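Local structure of chloramphenicol acetyltransferase (Bacteroides thetaiotaomicron, 2I9D) at residues S51-L54 / H55-Y58; N109-D112 / T113-E117. The protein probably transfers an acetyl group to a hydroxyl of chloramphenicol and is assembled from three chains. All blocks are in the same frame, centred on the assembly; numbering follows the deposited sequence.

Interaction 1: residues S51-L54 / H55-Y58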
loop_
_atom_site.group_PDB
_atom_site.type_symbol
_atom_site.label_atom_id
_atom_site.label_comp_id
_atom_site.label_asym_id
_atom_site.label_seq_id
_atom_site.Cartn_x
_atom_site.Cartn_y
_atom_site.Cartn_z
ATOM N N SER A 51 15.834 -4.644 24.252
ATOM C CA SER A 51 15.567 -4.230 22.878
ATOM C C SER A 51 14.060 -4.011 22.628
ATOM O O SER A 51 13.243 -4.927 22.785
ATOM C CB SER A 51 16.149 -5.256 21.922
ATOM O OG SER A 51 15.880 -4.915 20.575
ATOM N N PHE A 52 13.687 -2.780 22.274
ATOM C CA PHE A 52 12.287 -2.476 21.976
ATOM C C PHE A 52 11.802 -3.306 20.757
ATOM O O PHE A 52 10.658 -3.794 20.720
ATOM C CB PHE A 52 12.140 -0.975 21.746
ATOM C CG PHE A 52 10.759 -0.545 21.294
ATOM C CD1 PHE A 52 9.635 -0.829 22.060
ATOM C CD2 PHE A 52 10.594 0.168 20.107
ATOM C CE1 PHE A 52 8.356 -0.437 21.639
ATOM C CE2 PHE A 52 9.314 0.576 19.691
ATOM C CZ PHE A 52 8.205 0.270 20.471
ATOM N N PHE A 53 12.702 -3.489 19.788
ATOM C CA PHE A 53 12.486 -4.373 18.622
ATOM C C PHE A 53 11.908 -5.763 18.982
ATOM O O PHE A 53 10.942 -6.230 18.379
ATOM C CB PHE A 53 13.786 -4.488 17.795
ATOM C CG PHE A 53 13.746 -5.570 16.762
ATOM C CD1 PHE A 53 12.989 -5.411 15.583
ATOM C CD2 PHE A 53 14.433 -6.767 16.963
ATOM C CE1 PHE A 53 12.938 -6.428 14.620
ATOM C CE2 PHE A 53 14.397 -7.777 15.998
ATOM C CZ PHE A 53 13.636 -7.609 14.827
ATOM N N LEU A 54 12.487 -6.406 19.994
ATOM C CA LEU A 54 12.034 -7.712 20.439
ATOM C C LEU A 54 10.700 -7.657 21.162
ATOM O O LEU A 54 9.946 -8.643 21.145
ATOM C CB LEU A 54 13.118 -8.416 21.294
ATOM C CG LEU A 54 14.369 -8.816 20.486
ATOM C CD1 LEU A 54 15.501 -9.301 21.402
ATOM C CD2 LEU A 54 14.027 -9.839 19.390
ATOM N N HIS A 55 10.394 -6.516 21.778
ATOM C CA HIS A 55 9.072 -6.320 22.386
ATOM C C HIS A 55 7.941 -6.288 21.351
ATOM O O HIS A 55 6.934 -6.944 21.533
ATOM C CB HIS A 55 9.036 -5.058 23.257
ATOM C CG HIS A 55 9.554 -5.260 24.643
ATOM N ND1 HIS A 55 8.732 -5.248 25.758
ATOM C CD2 HIS A 55 10.812 -5.474 25.103
ATOM C CE1 HIS A 55 9.463 -5.446 26.841
ATOM N NE2 HIS A 55 10.726 -5.588 26.470
ATOM N N TYR A 56 8.094 -5.522 20.271
ATOM C CA TYR A 56 7.055 -5.526 19.238
ATOM C C TYR A 56 7.099 -6.746 18.327
ATOM O O TYR A 56 6.062 -7.170 17.820
ATOM C CB TYR A 56 6.941 -4.194 18.472
ATOM C CG TYR A 56 8.089 -3.773 17.576
ATOM C CD1 TYR A 56 8.350 -4.430 16.347
ATOM C CD2 TYR A 56 8.864 -2.666 17.906
ATOM C CE1 TYR A 56 9.395 -3.999 15.505
ATOM C CE2 TYR A 56 9.905 -2.229 17.071
ATOM C CZ TYR A 56 10.153 -2.889 15.882
ATOM O OH TYR A 56 11.175 -2.443 15.084
ATOM N N LEU A 57 8.284 -7.343 18.182
ATOM C CA LEU A 57 8.412 -8.584 17.432
ATOM C C LEU A 57 7.599 -9.677 18.127
ATOM O O LEU A 57 6.847 -10.439 17.479
ATOM C CB LEU A 57 9.886 -8.988 17.269
ATOM C CG LEU A 57 10.194 -10.041 16.192
ATOM C CD1 LEU A 57 10.000 -9.415 14.806
ATOM C CD2 LEU A 57 11.640 -10.609 16.310
ATOM N N TYR A 58 7.734 -9.740 19.446
ATOM C CA TYR A 58 6.949 -10.676 20.233
ATOM C C TYR A 58 5.440 -10.425 20.104
ATOM O O TYR A 58 4.662 -11.369 19.880
ATOM C CB TYR A 58 7.357 -10.630 21.713
ATOM C CG TYR A 58 6.529 -11.569 22.547
ATOM C CD1 TYR A 58 6.690 -12.940 22.425
ATOM C CD2 TYR A 58 5.547 -11.094 23.407
ATOM C CE1 TYR A 58 5.926 -13.829 23.164
ATOM C CE2 TYR A 58 4.769 -11.982 24.166
ATOM C CZ TYR A 58 4.971 -13.354 24.024
ATOM O OH TYR A 58 4.232 -14.264 24.753
#
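The first turns of helix 52-66, which begins just after the N-cap residue Ser51, carry an aromatic cluster in which Tyr56 sits between Phe52 and Phe53. Tyr56 CG is placed between the backbone N and the carbonyl carbon (chi1 67°), and this turns the ring back along the helix toward its start. There its edge meets one face of Phe52 in a T-shaped contact, with Tyr56 CD2 3.7 Å from Phe52 CE2 and the planes at 78°. Phe53 answers from another direction: its edge approaches the face of Tyr56 in an offset edge-to-face pair, planes at 87°, while Tyr56 OH lies in the plane of the Phe53 ring, 3.5 Å from Phe53 CD1. Phe53 CA also lies over the tyrosine face, 4.0 Å from the ring centroid, as a CH-pi contact. A leucine in place of Tyr56 would probably leave the Phe52 face and the Phe53 edge without their aromatic partner. The backbone bond from Tyr56 N to Phe52 O, 3.1 Å, belongs to the same turn, whereas the first one, His55 N to Ser51 O, is weak. Leu57 runs alongside Phe53, its CD2 3.9 Å from Phe53 CZ. Around this turn, Phe52 packs on helix 39-47, Leu54 on helix 111-124, and Phe53 and Leu57 on strands 87-93 and 146-151 of the mixed sheet.

Interaction 2: residues N109-D112 / T113-E117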
loop_
_atom_site.group_PDB
_atom_site.type_symbol
_atom_site.label_atom_id
_atom_site.label_comp_id
_atom_site.label_asym_id
_atom_site.label_seq_id
_atom_site.Cartn_x
_atom_site.Cartn_y
_atom_site.Cartn_z
ATOM N N ASN A 109 5.387 -18.832 24.517
ATOM C CA ASN A 109 4.240 -18.129 25.132
ATOM C C ASN A 109 4.630 -17.237 26.330
ATOM O O ASN A 109 3.882 -16.327 26.721
ATOM C CB ASN A 109 3.104 -19.103 25.472
ATOM C CG ASN A 109 1.800 -18.395 25.897
ATOM O OD1 ASN A 109 1.680 -17.153 25.865
ATOM N ND2 ASN A 109 0.805 -19.205 26.302
ATOM N N ASP A 110 5.816 -17.478 26.875
ATOM C CA ASP A 110 6.352 -16.659 27.952
ATOM C C ASP A 110 7.356 -15.641 27.390
ATOM O O ASP A 110 8.396 -16.019 26.840
ATOM C CB ASP A 110 6.992 -17.567 29.023
ATOM C CG ASP A 110 7.912 -16.809 29.970
ATOM O OD1 ASP A 110 7.473 -15.789 30.550
ATOM O OD2 ASP A 110 9.083 -17.224 30.127
ATOM N N PHE A 111 7.051 -14.354 27.534
ATOM C CA PHE A 111 7.916 -13.313 26.973
ATOM C C PHE A 111 9.403 -13.414 27.339
ATOM O O PHE A 111 10.254 -13.269 26.470
ATOM C CB PHE A 111 7.400 -11.898 27.277
ATOM C CG PHE A 111 8.316 -10.816 26.783
ATOM C CD1 PHE A 111 8.378 -10.511 25.431
ATOM C CD2 PHE A 111 9.157 -10.136 27.663
ATOM C CE1 PHE A 111 9.227 -9.518 24.963
ATOM C CE2 PHE A 111 10.031 -9.138 27.204
ATOM C CZ PHE A 111 10.057 -8.827 25.858
ATOM N N ASP A 112 9.709 -13.640 28.617
ATOM C CA ASP A 112 11.095 -13.713 29.084
ATOM C C ASP A 112 11.878 -14.808 28.377
ATOM O O ASP A 112 13.045 -14.620 28.035
ATOM C CB ASP A 112 11.165 -13.932 30.599
ATOM C CG ASP A 112 10.495 -12.824 31.388
ATOM O OD1 ASP A 112 10.291 -11.723 30.835
ATOM O OD2 ASP A 112 10.175 -13.053 32.580
ATOM N N THR A 113 11.230 -15.948 28.173
ATOM C CA THR A 113 11.815 -17.077 27.453
ATOM C C THR A 113 12.049 -16.701 25.991
ATOM O O THR A 113 13.149 -16.923 25.460
ATOM C CB THR A 113 10.897 -18.331 27.527
ATOM O OG1 THR A 113 10.703 -18.694 28.889
ATOM C CG2 THR A 113 11.501 -19.521 26.783
ATOM N N PHE A 114 11.021 -16.133 25.354
ATOM C CA PHE A 114 11.155 -15.650 23.976
ATOM C C PHE A 114 12.273 -14.616 23.883
ATOM O O PHE A 114 13.154 -14.731 23.037
ATOM C CB PHE A 114 9.835 -15.073 23.420
ATOM C CG PHE A 114 10.002 -14.373 22.089
ATOM C CD1 PHE A 114 9.902 -15.085 20.887
ATOM C CD2 PHE A 114 10.305 -13.015 22.031
ATOM C CE1 PHE A 114 10.081 -14.445 19.652
ATOM C CE2 PHE A 114 10.474 -12.373 20.809
ATOM C CZ PHE A 114 10.368 -13.084 19.617
ATOM N N TYR A 115 12.235 -13.630 24.778
ATOM C CA TYR A 115 13.199 -12.547 24.782
ATOM C C TYR A 115 14.644 -13.049 24.822
ATOM O O TYR A 115 15.490 -12.617 24.018
ATOM C CB TYR A 115 12.960 -11.545 25.925
ATOM C CG TYR A 115 13.904 -10.377 25.777
ATOM C CD1 TYR A 115 13.543 -9.268 25.005
ATOM C CD2 TYR A 115 15.204 -10.415 26.328
ATOM C CE1 TYR A 115 14.424 -8.222 24.806
ATOM C CE2 TYR A 115 16.104 -9.350 26.137
ATOM C CZ TYR A 115 15.697 -8.259 25.371
ATOM O OH TYR A 115 16.547 -7.198 25.151
ATOM N N GLN A 116 14.928 -13.950 25.768
ATOM C CA GLN A 116 16.304 -14.377 26.006
ATOM C C GLN A 116 16.799 -15.314 24.899
ATOM O O GLN A 116 17.961 -15.221 24.502
ATOM C CB GLN A 116 16.520 -14.892 27.455
ATOM C CG GLN A 116 16.357 -16.394 27.717
ATOM C CD GLN A 116 16.476 -16.755 29.227
ATOM O OE1 GLN A 116 17.218 -16.101 29.993
ATOM N NE2 GLN A 116 15.741 -17.799 29.652
ATOM N N GLU A 117 15.927 -16.179 24.374
ATOM C CA GLU A 117 16.302 -16.942 23.171
ATOM C C GLU A 117 16.540 -16.032 21.963
ATOM O O GLU A 117 17.494 -16.254 21.220
ATOM C CB GLU A 117 15.310 -18.055 22.830
ATOM C CG GLU A 117 15.943 -19.467 22.836
ATOM C CD GLU A 117 16.511 -19.906 21.457
ATOM O OE1 GLU A 117 15.865 -20.759 20.781
ATOM O OE2 GLU A 117 17.605 -19.413 21.055
#
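One face of the Phe111 ring is covered by Tyr115 CB, a CH-pi contact along the first turn of helix 111-124, with CB 4.2 Å from the ring centroid and displaced toward the rim. The two side chains run side by side in the same direction, and Phe111 CZ comes within 3.6 Å of Tyr115 CD1; the ring planes are inclined at 48°. At the edge of Phe114, near its plane, lies the carbonyl oxygen of Phe111. Both Phe111 and Tyr115 hold CG anti to the backbone N (chi1 177° and -174°), which accounts for their common heading. Tyr115 continues to its hydroxyl, and Tyr115 OH is hydrogen-bonded to Ser51 N at the neighbouring helix start. On another side of the turn Asp110 serves as N-cap, and its backbone O receives Phe114 N at 3.0 Å in a nearly linear bond. Its carboxylate oxygen OD2 takes two donors from a single residue, and this double grip probably steadies the carboxylate. Thr113 N, 3.2 Å from OD2, approaches from above the carboxylate plane; Thr113 OG1 donates to the anti lone pair of the same oxygen, at a short 2.5 Å from Asp110 OD2.

Overall arrangement
Followed from the N terminus, interaction 1 comes first, at the start of helix 52-66, and interaction 2 opens later, at the start of helix 111-124. They run in series, neither nesting nor crossing, and each is a local contact between residues about one turn apart at the start of its helix that closes no long loop. Between them the chain passes through several strands, among them 87-93 and 100-105 of the mixed sheet. The two helix starts nevertheless meet in space, with centres about 11 Å apart. Beside the polar tie between them, the Phe111 ring packs against His55 and Tyr58, joining the N-terminal ends of the two helices.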